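Local coordinates for 6-O-methylguanine DNA methyltransferase (Enterococcus faecalis, PDB 2B6C), which is of unknown function but, as a member of the DNA alkylation repair (AlkD-like) family, probably recognises or repairs alkylated DNA, at residues H49-K53 and E54-Q58; P13-A16 and A17-A21. One frame throughout, in Å; residues are numbered along the deposited sequence.

Contact 1. Residues H49-K53 and E54-Q58; sequences HTWPK and EKLCQ. With SO4 (sulfate ion), chain D.
The carbonyl oxygen of Pro52 takes the amide of Leu56, N to O 3.0 Å with an N-H...O angle of 163°, closing the first turn of helix 53-65 from its N-cap residue, Pro52. One residue on, Cys57 N reaches Lys53 O, again at 3.0 Å. At the open end of this turn the amide of Lys53 points out of the helix and donates to O4 of a sulfate ion, 3.0 Å away, probably from the crystallisation liquor and seated where a helix N terminus would be expected to attract negative charge. In the crystal it bridges the Lys53 amides of both subunits. Lys53 turns its own side chain elsewhere, bent at chi2, chi3 and chi4, to a salt bridge with Glu90 and a hydrogen bond to Arg85 O. Lys55 lies across one face of the Trp51 indole. The lysine chain is fully extended (chi1 -177°), which lays CE over the five-membered ring, 3.7 Å from its centroid, and NZ makes a cation-pi contact with that ring. Glu47 OE2 is hydrogen-bonded to the indole NE1, presumably making the ring still more attractive to a cation. The benzo side of the indole meets Leu56 at its edge, Trp51 CE3 lying 3.9 Å from Leu56 CA and 4.0 Å from Leu56 CD1.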
# COMPACT_ATOMS: atom_id res chain seq x y z
N HIS B 49 9.69 4.27 3.59
CA HIS B 49 8.61 3.77 4.50
C HIS B 49 9.08 3.50 5.92
O HIS B 49 8.27 3.52 6.86
CB HIS B 49 7.99 2.49 3.96
CG HIS B 49 7.44 2.64 2.58
ND1 HIS B 49 8.04 2.07 1.47
CD2 HIS B 49 6.35 3.30 2.12
CE1 HIS B 49 7.36 2.38 0.39
NE2 HIS B 49 6.33 3.13 0.75
N THR B 50 10.38 3.24 6.07
CA THR B 50 10.95 2.87 7.37
C THR B 50 11.47 4.09 8.16
O THR B 50 11.78 3.98 9.35
CB THR B 50 12.10 1.78 7.24
OG1 THR B 50 13.32 2.38 6.81
CG2 THR B 50 11.72 0.65 6.26
N TRP B 51 11.58 5.24 7.50
CA TRP B 51 12.12 6.44 8.14
C TRP B 51 11.15 7.00 9.17
O TRP B 51 9.94 6.98 8.94
CB TRP B 51 12.46 7.55 7.13
CG TRP B 51 13.47 7.19 6.07
CD1 TRP B 51 14.44 6.19 6.12
CD2 TRP B 51 13.65 7.85 4.82
NE1 TRP B 51 15.16 6.18 4.93
CE2 TRP B 51 14.71 7.19 4.13
CE3 TRP B 51 12.98 8.91 4.18
CZ2 TRP B 51 15.11 7.57 2.85
CZ3 TRP B 51 13.39 9.28 2.93
CH2 TRP B 51 14.44 8.61 2.26
N PRO B 52 11.70 7.51 10.29
CA PRO B 52 10.89 8.30 11.21
C PRO B 52 10.24 9.43 10.42
O PRO B 52 10.79 9.88 9.40
CB PRO B 52 11.90 8.82 12.23
CG PRO B 52 13.06 7.76 12.17
CD PRO B 52 13.12 7.41 10.72
N LYS B 53 9.05 9.82 10.85
CA LYS B 53 8.30 10.88 10.18
C LYS B 53 9.17 12.13 9.94
O LYS B 53 9.13 12.72 8.86
CB LYS B 53 7.04 11.25 10.98
CG LYS B 53 6.11 12.31 10.31
CD LYS B 53 5.65 11.91 8.87
CE LYS B 53 4.80 10.64 8.82
NZ LYS B 53 3.52 10.80 9.60
N GLU B 54 9.92 12.54 10.95
CA GLU B 54 10.73 13.76 10.83
C GLU B 54 11.77 13.62 9.71
O GLU B 54 11.96 14.55 8.91
CB GLU B 54 11.41 14.12 12.15
CG GLU B 54 11.93 15.58 12.18
CD GLU B 54 12.68 15.92 13.50
OE1 GLU B 54 13.19 14.99 14.18
OE2 GLU B 54 12.77 17.13 13.85
N LYS B 55 12.42 12.47 9.65
CA LYS B 55 13.39 12.20 8.59
C LYS B 55 12.70 12.26 7.22
O LYS B 55 13.25 12.87 6.30
CB LYS B 55 14.12 10.86 8.82
CG LYS B 55 15.19 10.59 7.75
CD LYS B 55 15.97 9.31 8.02
CE LYS B 55 16.90 9.01 6.85
NZ LYS B 55 17.73 7.80 7.13
N LEU B 56 11.51 11.65 7.10
CA LEU B 56 10.76 11.63 5.84
C LEU B 56 10.46 13.05 5.34
O LEU B 56 10.68 13.35 4.17
CB LEU B 56 9.47 10.79 5.94
CG LEU B 56 8.55 10.71 4.70
CD1 LEU B 56 9.27 10.24 3.41
CD2 LEU B 56 7.31 9.88 4.99
N CYS B 57 9.96 13.92 6.22
CA CYS B 57 9.70 15.32 5.85
C CYS B 57 10.97 16.07 5.46
O CYS B 57 10.97 16.87 4.51
CB CYS B 57 8.97 16.07 6.99
SG CYS B 57 7.36 15.28 7.41
N GLN B 58 12.05 15.82 6.19
CA GLN B 58 13.32 16.44 5.89
C GLN B 58 13.91 16.00 4.57
O GLN B 58 14.57 16.78 3.89
CB GLN B 58 14.32 16.17 7.02
CG GLN B 58 14.11 17.05 8.25
CD GLN B 58 14.93 16.56 9.44
OE1 GLN B 58 15.37 15.39 9.48
NE2 GLN B 58 15.13 17.43 10.41
S SO4 D . 8.73 7.68 14.33
O1 SO4 D . 10.15 7.34 14.41
O2 SO4 D . 8.23 7.79 15.69
O3 SO4 D . 8.10 6.58 13.59
O4 SO4 D . 8.42 8.96 13.69

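Contact 2. Residues P13-A16 and A17-A21; sequences PETA and AKMSA
Thr15 and Met19, one turn apart on helix 13-22, set their side chains obliquely against each other, the methyl CG2 of Thr15 meeting the selenium of the selenomethionine, SE, at 4.0 Å. This is an i to i+4 pair along an alpha-helix, and both torsions serve it. In Thr15 the methyl lies anti to the backbone N while OG1 stands beside that N (chi1 -56°), which sends CG2 forward along the helix. Met19 CG is anti to its own carbonyl carbon and leans back over the preceding turn, coming within 3.4 Å of Thr15 O; the bend at chi3 then carries CE away from the threonine. Beneath the pair, Met19 N donates to Thr15 O at 3.0 Å, so the side chains ride over a backbone bond between the same two residues. Phe29 packs against Met19 and also against Ala16, while Thr15 touches Pro33: the loop after the helix covers this side. Round the helix from there, Lys18 follows Glu14 in the same i to i+4 relation, but its extended chain does not bring the charges together: Glu14 OE1 and Lys18 NZ stay 5.1 Å apart, at most a long-range attraction. Their backbone bond, Lys18 N to Glu14 O, is weak at 3.4 Å. The first bond of the series runs from Ala17 N to Pro13 O. Ser20 is held more closely, its N lying 2.8 Å from Ala16 O, and its OG is hydrogen-bonded to a glycerol molecule, probably from the crystallisation liquor, and weakly to Phe27 O. Ser20 CB sits 3.2 Å from Ala16 O.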
# COMPACT_ATOMS: atom_id res chain seq x y z
N PRO B 13 23.54 15.06 -20.83
CA PRO B 13 23.41 16.40 -21.40
C PRO B 13 22.46 16.49 -22.59
O PRO B 13 21.75 17.50 -22.73
CB PRO B 13 24.84 16.76 -21.84
CG PRO B 13 25.71 15.82 -21.14
CD PRO B 13 24.94 14.58 -20.88
N GLU B 14 22.44 15.46 -23.43
CA GLU B 14 21.60 15.50 -24.62
C GLU B 14 20.12 15.30 -24.28
O GLU B 14 19.24 15.99 -24.79
CB GLU B 14 22.08 14.49 -25.67
CG GLU B 14 23.44 14.88 -26.32
CD GLU B 14 23.49 14.62 -27.86
OE1 GLU B 14 22.40 14.48 -28.48
OE2 GLU B 14 24.61 14.56 -28.44
N THR B 15 19.85 14.34 -23.39
CA THR B 15 18.49 14.08 -22.95
C THR B 15 17.99 15.24 -22.08
O THR B 15 16.82 15.62 -22.14
CB THR B 15 18.40 12.71 -22.21
OG1 THR B 15 18.90 11.67 -23.08
CG2 THR B 15 16.97 12.40 -21.82
N ALA B 16 18.88 15.81 -21.27
CA ALA B 16 18.54 16.94 -20.41
C ALA B 16 18.09 18.14 -21.25
O ALA B 16 17.11 18.78 -20.91
CB ALA B 16 19.72 17.33 -19.49
N ALA B 17 18.81 18.45 -22.32
CA ALA B 17 18.45 19.53 -23.23
C ALA B 17 17.04 19.38 -23.77
O ALA B 17 16.32 20.36 -23.87
CB ALA B 17 19.44 19.60 -24.39
N LYS B 18 16.68 18.15 -24.14
CA LYS B 18 15.33 17.85 -24.66
C LYS B 18 14.25 17.97 -23.62
O LYS B 18 13.20 18.52 -23.92
CB LYS B 18 15.25 16.46 -25.29
CG LYS B 18 16.09 16.32 -26.56
CD LYS B 18 16.24 14.87 -26.96
CE LYS B 18 16.85 14.80 -28.37
NZ LYS B 18 17.43 13.45 -28.64
N MSE B 19 14.50 17.44 -22.42
CA MSE B 19 13.54 17.56 -21.32
C MSE B 19 13.36 19.00 -20.88
O MSE B 19 12.23 19.45 -20.61
CB MSE B 19 13.99 16.69 -20.15
CG MSE B 19 13.90 15.22 -20.44
SE MSE B 19 14.71 14.10 -19.06
CE MSE B 19 13.16 14.20 -17.72
N SER B 20 14.47 19.73 -20.84
CA SER B 20 14.44 21.13 -20.48
C SER B 20 13.61 21.94 -21.47
O SER B 20 12.80 22.76 -21.06
CB SER B 20 15.85 21.71 -20.46
OG SER B 20 15.77 23.07 -20.14
N ALA B 21 13.82 21.70 -22.77
CA ALA B 21 13.13 22.42 -23.85
C ALA B 21 11.62 22.22 -23.78
O ALA B 21 10.82 23.15 -23.97
CB ALA B 21 13.70 21.97 -25.24

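Overall arrangement
From the N terminus the chain first makes contact 2, wholly within helix 13-22, where successive turns of one helix meet and no loop is closed. It then runs through the segment carrying Phe29 and Pro33, which folds back on that helix, and through helix 34-48 to contact 1. There residues 49-53 turn the chain from helix 34-48 into helix 53-65, so contact 1 closes the short connection between two helices of this all-helical fold. The two lie in series, neither nested nor crossing, with centres about 32 Å apart and nearest atoms about 21 Å apart. Of the two, contact 1 alone is touched by the second subunit.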